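Local coordinates for protein RmpD (Hexulose-6-phosphate synthase) (PDB 3EXR) that is a TIM-barrel protein of the orotidine 5'-phosphate decarboxylase/HUMPS family, built around a closed parallel eight-stranded barrel and paired with a second subunit, at residues 38-41 with 42-46; 74-77 with 78-82; 124-127 with 128-131; 144-148 with 149-153. All blocks are in the same frame, centred on the assembly; numbering follows the deposited sequence.

Interaction 1 (38-41 with 42-46); sequences TVCL and LQVGS
Leu42 lies along Thr38 one turn on in the short helix 38-44, the two side chains side by side and pointing the same way. Their methyls meet at 3.9 Å, Thr38 CG2 against Leu42 CD1, and beneath them Leu42 N donates a nearly straight bond of 2.9 Å (171°) to Thr38 O. The tight part of the contact is gathered at Cys40 O. Val44 N bonds to it at 2.8 Å. Val44 CG1 is anti to the carbonyl carbon (chi1 -48°), which puts CG2 between the backbone N and the carbonyl carbon, 3.3 Å from the same Cys40 O. That branch also reaches Cys40 SG, at 4.1 Å, where the sulfur and valine face helix 17-27 through Ala20 and Leu17. Gln43 grips this helix more loosely: within it, its N makes two weak bonds, to Val39 O and Cys40 O. Its bent side chain is held elsewhere, OE1 by Ser46 of the second subunit and NE2 by Ser15 O. The helix closes with Gly45 N on Leu41 O at 2.8 Å; Gly45 turns to positive phi, and Leu41 CD2 rests 3.5 Å from Gly45 O. Thr38 divides its branches, CG2 along Leu42 and OG1 bonded to Asp64 O and Lys66 NZ. Leu42 packs on its own counterpart across the dimer interface, where backbone and side-chain groups of Gln43 and Ser46 also bond.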
loop_
_atom_site.group_PDB
_atom_site.type_symbol
_atom_site.label_atom_id
_atom_site.label_comp_id
_atom_site.label_asym_id
_atom_site.label_seq_id
_atom_site.Cartn_x
_atom_site.Cartn_y
_atom_site.Cartn_z
ATOM N N THR A 38 2.335 -2.440 7.345
ATOM C CA THR A 38 2.163 -2.852 5.945
ATOM C C THR A 38 3.183 -3.911 5.541
ATOM O O THR A 38 2.842 -4.873 4.852
ATOM C CB THR A 38 2.332 -1.662 4.990
ATOM O OG1 THR A 38 1.664 -0.507 5.517
ATOM C CG2 THR A 38 1.734 -1.984 3.640
ATOM N N VAL A 39 4.443 -3.735 5.951
ATOM C CA VAL A 39 5.474 -4.718 5.603
ATOM C C VAL A 39 5.066 -6.122 6.084
ATOM O O VAL A 39 5.301 -7.129 5.417
ATOM C CB VAL A 39 6.840 -4.330 6.232
ATOM C CG1 VAL A 39 7.822 -5.488 6.086
ATOM C CG2 VAL A 39 7.374 -3.040 5.596
ATOM N N CYS A 40 4.489 -6.176 7.274
ATOM C CA CYS A 40 4.085 -7.428 7.883
ATOM C C CYS A 40 2.848 -8.005 7.200
ATOM O O CYS A 40 2.823 -9.186 6.858
ATOM C CB CYS A 40 3.824 -7.247 9.379
ATOM S SG CYS A 40 3.846 -8.830 10.231
ATOM N N LEU A 41 1.824 -7.176 7.000
ATOM C CA LEU A 41 0.630 -7.648 6.323
ATOM C C LEU A 41 0.913 -8.175 4.915
ATOM O O LEU A 41 0.362 -9.202 4.504
ATOM C CB LEU A 41 -0.448 -6.570 6.292
ATOM C CG LEU A 41 -1.053 -6.206 7.658
ATOM C CD1 LEU A 41 -1.951 -5.030 7.462
ATOM C CD2 LEU A 41 -1.839 -7.402 8.225
ATOM N N LEU A 42 1.762 -7.490 4.155
ATOM C CA LEU A 42 2.106 -8.001 2.818
ATOM C C LEU A 42 2.836 -9.317 2.873
ATOM O O LEU A 42 2.801 -10.064 1.890
ATOM C CB LEU A 42 2.928 -6.972 2.017
ATOM C CG LEU A 42 2.192 -5.685 1.643
ATOM C CD1 LEU A 42 3.182 -4.624 1.210
ATOM C CD2 LEU A 42 1.147 -5.960 0.586
ATOM N N GLN A 43 3.536 -9.590 3.981
ATOM C CA GLN A 43 4.188 -10.888 4.176
ATOM C C GLN A 43 3.270 -12.001 4.666
ATOM O O GLN A 43 3.378 -13.121 4.204
ATOM C CB GLN A 43 5.363 -10.775 5.150
ATOM C CG GLN A 43 6.613 -10.206 4.575
ATOM C CD GLN A 43 7.246 -11.106 3.540
ATOM O OE1 GLN A 43 6.840 -11.113 2.384
ATOM N NE2 GLN A 43 8.272 -11.845 3.950
ATOM N N VAL A 44 2.384 -11.699 5.621
ATOM C CA VAL A 44 1.676 -12.754 6.344
ATOM C C VAL A 44 0.178 -12.770 6.139
ATOM O O VAL A 44 -0.452 -13.759 6.481
ATOM C CB VAL A 44 2.002 -12.761 7.828
ATOM C CG1 VAL A 44 3.514 -12.690 8.032
ATOM C CG2 VAL A 44 1.310 -11.624 8.530
ATOM N N GLY A 45 -0.386 -11.702 5.589
ATOM C CA GLY A 45 -1.824 -11.609 5.345
ATOM C C GLY A 45 -2.552 -11.184 6.609
ATOM O O GLY A 45 -1.921 -10.850 7.617
ATOM N N SER A 46 -3.874 -11.264 6.561
ATOM C CA SER A 46 -4.726 -10.600 7.537
ATOM C C SER A 46 -5.011 -11.444 8.763
ATOM O O SER A 46 -5.582 -10.945 9.727
ATOM C CB SER A 46 -6.019 -10.148 6.868
ATOM O OG SER A 46 -6.785 -11.259 6.416
#

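Interaction 2 (74-77 with 78-82); sequences VAKN and NAVRG
Asn78 returns to Val74 with both its backbone and its side chain, and these hydrogen bonds dominate the last turns of helix 71-79. Asn78 N gives Val74 O the ordinary helical bond at 3.1 Å, while Asn78 ND2 adds a second at 2.9 Å (157°). The two donors approach Val74 O from opposite faces of its carbonyl plane, and the oxygen lies close to the plane of the asparagine amide, which fixes the rotation of the amide. Further backbone bonds run from Ala79 N to Ala75 O at 2.8 Å and from Val80 N to Lys76 O at 3.0 Å. Beyond them the chain turns at Gly82, whose positive phi and two bonds back into the last turn make a Schellman motif. Two polar ends look outward: Asn77 turns its amide to Ser15 of the second subunit, and the guanidinium of Arg81 forms a salt bridge with Glu50.

Packing is slighter. With CG anti to the carbonyl carbon (chi1 -72°), the Asn78 side chain runs beside Val74, and ND2 also lies 3.8 Å from Val74 CG1. Val80 CG1 meets Lys76 CG at 4.1 Å on the exposed side, and Val80 CG2 sits 3.3 Å from Asn77 O. Arg81 CG is likewise close to Asn77 O, at 3.4 Å.

Buried Asn78, whose side chain touches Ala63 and Thr65 of strand 60-67, thus spends one amide N-H on the helix's own backbone: Val74 O is gripped twice, and a polar side chain is accommodated between helix and barrel.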
loop_
_atom_site.group_PDB
_atom_site.type_symbol
_atom_site.label_atom_id
_atom_site.label_comp_id
_atom_site.label_asym_id
_atom_site.label_seq_id
_atom_site.Cartn_x
_atom_site.Cartn_y
_atom_site.Cartn_z
ATOM N N VAL A 74 -10.991 -4.084 0.916
ATOM C CA VAL A 74 -9.833 -4.186 1.822
ATOM C C VAL A 74 -10.280 -3.854 3.278
ATOM O O VAL A 74 -9.879 -4.531 4.243
ATOM C CB VAL A 74 -8.647 -3.303 1.316
ATOM C CG1 VAL A 74 -7.463 -3.283 2.336
ATOM C CG2 VAL A 74 -8.196 -3.706 -0.115
ATOM N N ALA A 75 -11.132 -2.838 3.421
ATOM C CA ALA A 75 -11.684 -2.475 4.739
ATOM C C ALA A 75 -12.513 -3.592 5.324
ATOM O O ALA A 75 -12.319 -3.981 6.467
ATOM C CB ALA A 75 -12.496 -1.195 4.661
ATOM N N LYS A 76 -13.445 -4.132 4.538
ATOM C CA LYS A 76 -14.219 -5.302 4.990
ATOM C C LYS A 76 -13.329 -6.473 5.366
ATOM O O LYS A 76 -13.530 -7.095 6.410
ATOM C CB LYS A 76 -15.274 -5.744 3.977
ATOM C CG LYS A 76 -16.172 -6.869 4.495
ATOM C CD LYS A 76 -17.074 -7.445 3.419
ATOM C CE LYS A 76 -18.244 -8.216 4.040
ATOM N NZ LYS A 76 -19.120 -8.772 2.953
ATOM N N ASN A 77 -12.340 -6.784 4.532
ATOM C CA ASN A 77 -11.446 -7.895 4.828
ATOM C C ASN A 77 -10.725 -7.790 6.150
ATOM O O ASN A 77 -10.551 -8.796 6.829
ATOM C CB ASN A 77 -10.412 -8.107 3.727
ATOM C CG ASN A 77 -11.010 -8.710 2.439
ATOM O OD1 ASN A 77 -12.141 -9.221 2.436
ATOM N ND2 ASN A 77 -10.229 -8.668 1.352
ATOM N N ASN A 78 -10.293 -6.577 6.515
ATOM C CA ASN A 78 -9.596 -6.383 7.780
ATOM C C ASN A 78 -10.528 -6.141 8.950
ATOM O O ASN A 78 -10.180 -6.523 10.051
ATOM C CB ASN A 78 -8.560 -5.274 7.656
ATOM C CG ASN A 78 -7.383 -5.703 6.829
ATOM O OD1 ASN A 78 -6.475 -6.355 7.331
ATOM N ND2 ASN A 78 -7.423 -5.390 5.540
ATOM N N ALA A 79 -11.706 -5.565 8.714
ATOM C CA ALA A 79 -12.708 -5.367 9.775
ATOM C C ALA A 79 -13.261 -6.705 10.254
ATOM O O ALA A 79 -13.493 -6.897 11.450
ATOM C CB ALA A 79 -13.844 -4.485 9.282
ATOM N N VAL A 80 -13.469 -7.656 9.343
ATOM C CA VAL A 80 -13.968 -8.959 9.782
ATOM C C VAL A 80 -12.937 -9.713 10.623
ATOM O O VAL A 80 -13.304 -10.572 11.404
ATOM C CB VAL A 80 -14.476 -9.833 8.614
ATOM C CG1 VAL A 80 -15.616 -9.146 7.879
ATOM C CG2 VAL A 80 -13.357 -10.212 7.674
ATOM N N ARG A 81 -11.647 -9.374 10.472
ATOM C CA ARG A 81 -10.557 -9.963 11.279
ATOM C C ARG A 81 -10.496 -9.315 12.663
ATOM O O ARG A 81 -9.830 -9.824 13.556
ATOM C CB ARG A 81 -9.207 -9.765 10.571
ATOM C CG ARG A 81 -8.980 -10.594 9.316
ATOM C CD ARG A 81 -8.773 -12.041 9.641
ATOM N NE ARG A 81 -8.284 -12.789 8.490
ATOM C CZ ARG A 81 -8.140 -14.110 8.475
ATOM N NH1 ARG A 81 -8.502 -14.828 9.518
ATOM N NH2 ARG A 81 -7.643 -14.719 7.404
ATOM N N GLY A 82 -11.178 -8.192 12.815
ATOM C CA GLY A 82 -11.213 -7.457 14.089
ATOM C C GLY A 82 -10.523 -6.087 14.147
ATOM O O GLY A 82 -10.415 -5.514 15.231
#

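Interaction 3 (124-127 with 128-131); sequences YDQA and QQWL
Helix 124-132 is the crossover of the beta-alpha-beta unit running from strand 113-117 to strand 137-141, and the contact spans most of it, with Trp130 on its buried side folded back over Gln126 and Ala127. The indole lies with one face against the backbone of the preceding turn. Ala127 CA makes a CH-pi contact 3.7 Å from the centroid of the six-membered ring of Trp130, 26° off the ring normal, and Gln126 O lies over the same face, 3.4 Å above the plane. Two side-chain carbons also lie over that face, near the rim of the six-membered ring: Ala127 CB is 3.8 Å from Trp130 CZ3, and Gln126 CB is 4.0 Å from Trp130 CZ2. The first torsion puts Trp130 CG anti to its carbonyl carbon (chi1 -50°), which swings the ring back along the helix. Trp130 N bonds to Gln126 O at 3.0 Å, and Leu131 N reaches Ala127 O at 3.2 Å. On the exposed side Gln129 N bonds to Asp125 O at 3.2 Å. Elsewhere Trp130 packs on Ile94 and Met97 of helix 94-107, joining neighbouring helices of the outer layer. An amphipathic helix lying against a parallel strand barrel in this way is typical of the TIM-barrel fold.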
loop_
_atom_site.group_PDB
_atom_site.type_symbol
_atom_site.label_atom_id
_atom_site.label_comp_id
_atom_site.label_asym_id
_atom_site.label_seq_id
_atom_site.Cartn_x
_atom_site.Cartn_y
_atom_site.Cartn_z
ATOM N N TYR A 124 -3.230 20.776 1.624
ATOM C CA TYR A 124 -4.304 21.072 2.562
ATOM C C TYR A 124 -5.704 21.079 1.888
ATOM O O TYR A 124 -6.715 20.831 2.546
ATOM C CB TYR A 124 -4.034 22.390 3.267
ATOM C CG TYR A 124 -2.801 22.348 4.156
ATOM C CD1 TYR A 124 -2.790 21.551 5.298
ATOM C CD2 TYR A 124 -1.661 23.105 3.864
ATOM C CE1 TYR A 124 -1.670 21.504 6.139
ATOM C CE2 TYR A 124 -0.528 23.067 4.710
ATOM C CZ TYR A 124 -0.544 22.250 5.833
ATOM O OH TYR A 124 0.543 22.200 6.694
ATOM N N ASP A 125 -5.759 21.350 0.586
ATOM C CA ASP A 125 -7.023 21.251 -0.136
ATOM C C ASP A 125 -7.480 19.790 -0.183
ATOM O O ASP A 125 -8.654 19.497 0.052
ATOM C CB ASP A 125 -6.912 21.869 -1.537
ATOM C CG ASP A 125 -6.630 23.365 -1.478
ATOM O OD1 ASP A 125 -7.224 24.060 -0.623
ATOM O OD2 ASP A 125 -5.793 23.887 -2.222
ATOM N N GLN A 126 -6.541 18.878 -0.415
ATOM C CA GLN A 126 -6.844 17.444 -0.331
ATOM C C GLN A 126 -7.273 17.078 1.090
ATOM O O GLN A 126 -8.272 16.377 1.287
ATOM C CB GLN A 126 -5.631 16.612 -0.761
ATOM C CG GLN A 126 -5.245 16.736 -2.230
ATOM C CD GLN A 126 -3.932 16.018 -2.563
ATOM O OE1 GLN A 126 -3.067 15.862 -1.710
ATOM N NE2 GLN A 126 -3.791 15.582 -3.810
ATOM N N ALA A 127 -6.526 17.556 2.088
ATOM C CA ALA A 127 -6.857 17.243 3.475
ATOM C C ALA A 127 -8.283 17.654 3.817
ATOM O O ALA A 127 -8.993 16.925 4.498
ATOM C CB ALA A 127 -5.851 17.880 4.436
ATOM N N GLN A 128 -8.742 18.798 3.302
ATOM C CA GLN A 128 -10.119 19.214 3.593
ATOM C C GLN A 128 -11.119 18.259 2.917
ATOM O O GLN A 128 -12.188 17.990 3.444
ATOM C CB GLN A 128 -10.354 20.683 3.177
ATOM C CG GLN A 128 -11.721 21.230 3.555
ATOM C CD GLN A 128 -11.918 21.312 5.059
ATOM O OE1 GLN A 128 -11.096 21.906 5.768
ATOM N NE2 GLN A 128 -12.968 20.677 5.561
ATOM N N GLN A 129 -10.760 17.727 1.752
ATOM C CA GLN A 129 -11.606 16.738 1.091
ATOM C C GLN A 129 -11.745 15.465 1.941
ATOM O O GLN A 129 -12.828 14.901 2.034
ATOM C CB GLN A 129 -11.077 16.407 -0.295
ATOM C CG GLN A 129 -11.158 17.541 -1.283
ATOM C CD GLN A 129 -10.742 17.035 -2.622
ATOM O OE1 GLN A 129 -11.471 16.255 -3.241
ATOM N NE2 GLN A 129 -9.543 17.404 -3.049
ATOM N N TRP A 130 -10.663 15.051 2.613
ATOM C CA TRP A 130 -10.750 13.889 3.482
ATOM C C TRP A 130 -11.739 14.169 4.617
ATOM O O TRP A 130 -12.620 13.362 4.883
ATOM C CB TRP A 130 -9.365 13.458 4.056
ATOM C CG TRP A 130 -8.287 13.315 3.010
ATOM C CD1 TRP A 130 -8.440 12.898 1.724
ATOM C CD2 TRP A 130 -6.898 13.608 3.174
ATOM N NE1 TRP A 130 -7.234 12.927 1.068
ATOM C CE2 TRP A 130 -6.272 13.379 1.932
ATOM C CE3 TRP A 130 -6.121 14.088 4.245
ATOM C CZ2 TRP A 130 -4.901 13.564 1.736
ATOM C CZ3 TRP A 130 -4.766 14.297 4.037
ATOM C CH2 TRP A 130 -4.171 14.034 2.797
ATOM N N LEU A 131 -11.621 15.338 5.250
ATOM C CA LEU A 131 -12.520 15.704 6.352
ATOM C C LEU A 131 -13.978 15.693 5.888
ATOM O O LEU A 131 -14.859 15.165 6.569
ATOM C CB LEU A 131 -12.171 17.096 6.902
ATOM C CG LEU A 131 -10.844 17.211 7.665
ATOM C CD1 LEU A 131 -10.483 18.666 7.885
ATOM C CD2 LEU A 131 -10.832 16.489 9.012
#

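Interaction 4 (144-148 with 149-153); sequences RDALL and AGETW
Glu151 N bonds to Ala146 O at 2.8 Å (160°), reaching back across the end of helix 144-149, and Gly150 N adds a bond of 3.1 Å to Leu147 O. The pair defines a Schellman motif, with Gly150 at positive phi as the first residue to leave the helix. The two bonds differ in quality of approach: Glu151 N comes in only 19° from the plane of the Ala146 carbonyl, whereas Gly150 N stands well above the plane of the Leu147 carbonyl. Just before them, Ala149 N donates to Asp145 O at 3.1 Å, the last regular helical bond of the contact.

Outward from this backbone frame the packing is modest. Glu151 CB lies 3.3 Å from Ala146 O and 3.9 Å from Ala146 CB, an aliphatic touch next to the bond between their main chains. Since CG is anti to the carbonyl carbon (chi1 -78°) and the chain is extended beyond it, the carboxylate swings back alongside the helix, with OE1 4.1 Å from Ala146 CB. Ala149 CB covers Asp145 O at 3.4 Å. Farther along, Trp153 leaves the surface, its NE1 bonded to Gly175 O and its ring edge-to-face with Phe185; at the other end Arg144 forms a salt bridge with Asp69 of the second subunit. The exit from the helix is therefore set chiefly by main-chain bonds and one glycine, and the exposed side chains add little more than light aliphatic contact.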
loop_
_atom_site.group_PDB
_atom_site.type_symbol
_atom_site.label_atom_id
_atom_site.label_comp_id
_atom_site.label_asym_id
_atom_site.label_seq_id
_atom_site.Cartn_x
_atom_site.Cartn_y
_atom_site.Cartn_z
ATOM N N ARG A 144 12.133 12.397 6.309
ATOM C CA ARG A 144 12.985 11.212 6.321
ATOM C C ARG A 144 14.456 11.559 6.432
ATOM O O ARG A 144 15.215 10.844 7.089
ATOM C CB ARG A 144 12.720 10.378 5.065
ATOM C CG ARG A 144 13.404 9.009 4.984
ATOM C CD ARG A 144 13.143 8.064 6.158
ATOM N NE ARG A 144 11.729 7.792 6.478
ATOM C CZ ARG A 144 10.959 6.859 5.903
ATOM N NH1 ARG A 144 11.411 6.087 4.910
ATOM N NH2 ARG A 144 9.701 6.695 6.329
ATOM N N ASP A 145 14.859 12.663 5.794
ATOM C CA ASP A 145 16.241 13.139 5.884
ATOM C C ASP A 145 16.648 13.425 7.320
ATOM O O ASP A 145 17.724 13.022 7.761
ATOM C CB ASP A 145 16.440 14.415 5.053
ATOM C CG ASP A 145 16.424 14.155 3.565
ATOM O OD1 ASP A 145 16.061 15.097 2.810
ATOM O OD2 ASP A 145 16.753 13.040 3.101
ATOM N N ALA A 146 15.787 14.154 8.026
ATOM C CA ALA A 146 15.999 14.478 9.437
ATOM C C ALA A 146 15.965 13.228 10.323
ATOM O O ALA A 146 16.737 13.099 11.282
ATOM C CB ALA A 146 14.944 15.486 9.893
ATOM N N LEU A 147 15.061 12.309 10.002
ATOM C CA LEU A 147 14.936 11.062 10.732
ATOM C C LEU A 147 16.222 10.258 10.596
ATOM O O LEU A 147 16.804 9.838 11.599
ATOM C CB LEU A 147 13.745 10.250 10.196
ATOM C CG LEU A 147 13.417 8.935 10.909
ATOM C CD1 LEU A 147 13.462 9.102 12.433
ATOM C CD2 LEU A 147 12.068 8.443 10.477
ATOM N N LEU A 148 16.666 10.064 9.356
ATOM C CA LEU A 148 17.874 9.277 9.099
ATOM C C LEU A 148 19.114 9.900 9.764
ATOM O O LEU A 148 20.003 9.173 10.233
ATOM C CB LEU A 148 18.080 9.048 7.591
ATOM C CG LEU A 148 17.213 8.004 6.853
ATOM C CD1 LEU A 148 17.886 7.629 5.550
ATOM C CD2 LEU A 148 16.886 6.725 7.666
ATOM N N ALA A 149 19.142 11.224 9.853
ATOM C CA ALA A 149 20.249 11.943 10.478
ATOM C C ALA A 149 20.165 12.076 12.006
ATOM O O ALA A 149 21.082 12.559 12.636
ATOM C CB ALA A 149 20.403 13.286 9.861
ATOM N N GLY A 150 19.071 11.637 12.598
ATOM C CA GLY A 150 19.003 11.641 14.046
ATOM C C GLY A 150 18.592 12.986 14.586
ATOM O O GLY A 150 18.805 13.301 15.747
ATOM N N GLU A 151 17.986 13.783 13.726
ATOM C CA GLU A 151 17.665 15.155 14.052
ATOM C C GLU A 151 16.421 15.263 14.902
ATOM O O GLU A 151 15.578 14.392 14.885
ATOM C CB GLU A 151 17.493 15.962 12.790
ATOM C CG GLU A 151 18.779 16.349 12.160
ATOM C CD GLU A 151 18.615 17.346 11.040
ATOM O OE1 GLU A 151 17.764 18.265 11.128
ATOM O OE2 GLU A 151 19.371 17.207 10.080
ATOM N N THR A 152 16.322 16.349 15.646
ATOM C CA THR A 152 15.074 16.724 16.276
ATOM C C THR A 152 14.019 16.936 15.190
ATOM O O THR A 152 14.343 17.142 14.037
ATOM C CB THR A 152 15.231 18.011 17.103
ATOM O OG1 THR A 152 14.208 18.095 18.088
ATOM C CG2 THR A 152 15.182 19.238 16.215
ATOM N N TRP A 153 12.763 16.898 15.595
ATOM C CA TRP A 153 11.683 17.360 14.743
ATOM C C TRP A 153 11.838 18.836 14.433
ATOM O O TRP A 153 11.818 19.654 15.323
ATOM C CB TRP A 153 10.333 17.116 15.400
ATOM C CG TRP A 153 9.831 15.738 15.201
ATOM C CD1 TRP A 153 10.361 14.598 15.681
ATOM C CD2 TRP A 153 8.669 15.360 14.461
ATOM N NE1 TRP A 153 9.619 13.523 15.287
ATOM C CE2 TRP A 153 8.568 13.964 14.537
ATOM C CE3 TRP A 153 7.707 16.066 13.752
ATOM C CZ2 TRP A 153 7.546 13.267 13.923
ATOM C CZ3 TRP A 153 6.701 15.371 13.143
ATOM C CH2 TRP A 153 6.624 13.989 13.230
#

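All four are local contacts within or at the end of helices around the barrel, and all rest on helical backbone bonds. Interaction 1 is buried against the second subunit and interaction 2 is partly buried; these two touch directly, through Ser46 OG and Arg81 NE at 3.0 Å, a probable hydrogen bond, and both meet the partner subunit. What sets them apart is the side chains: an asparagine amide in interaction 2, an indole face in the partly buried interaction 3, and very little side-chain packing in interaction 4, at the surface. Glycine-mediated helix ends recur in 38-46, 74-82 and 144-153, but 124-131 stays within its helix. Interactions 2 and 4 sit on opposite sides of the chain's centre, their centres about 34 Å apart.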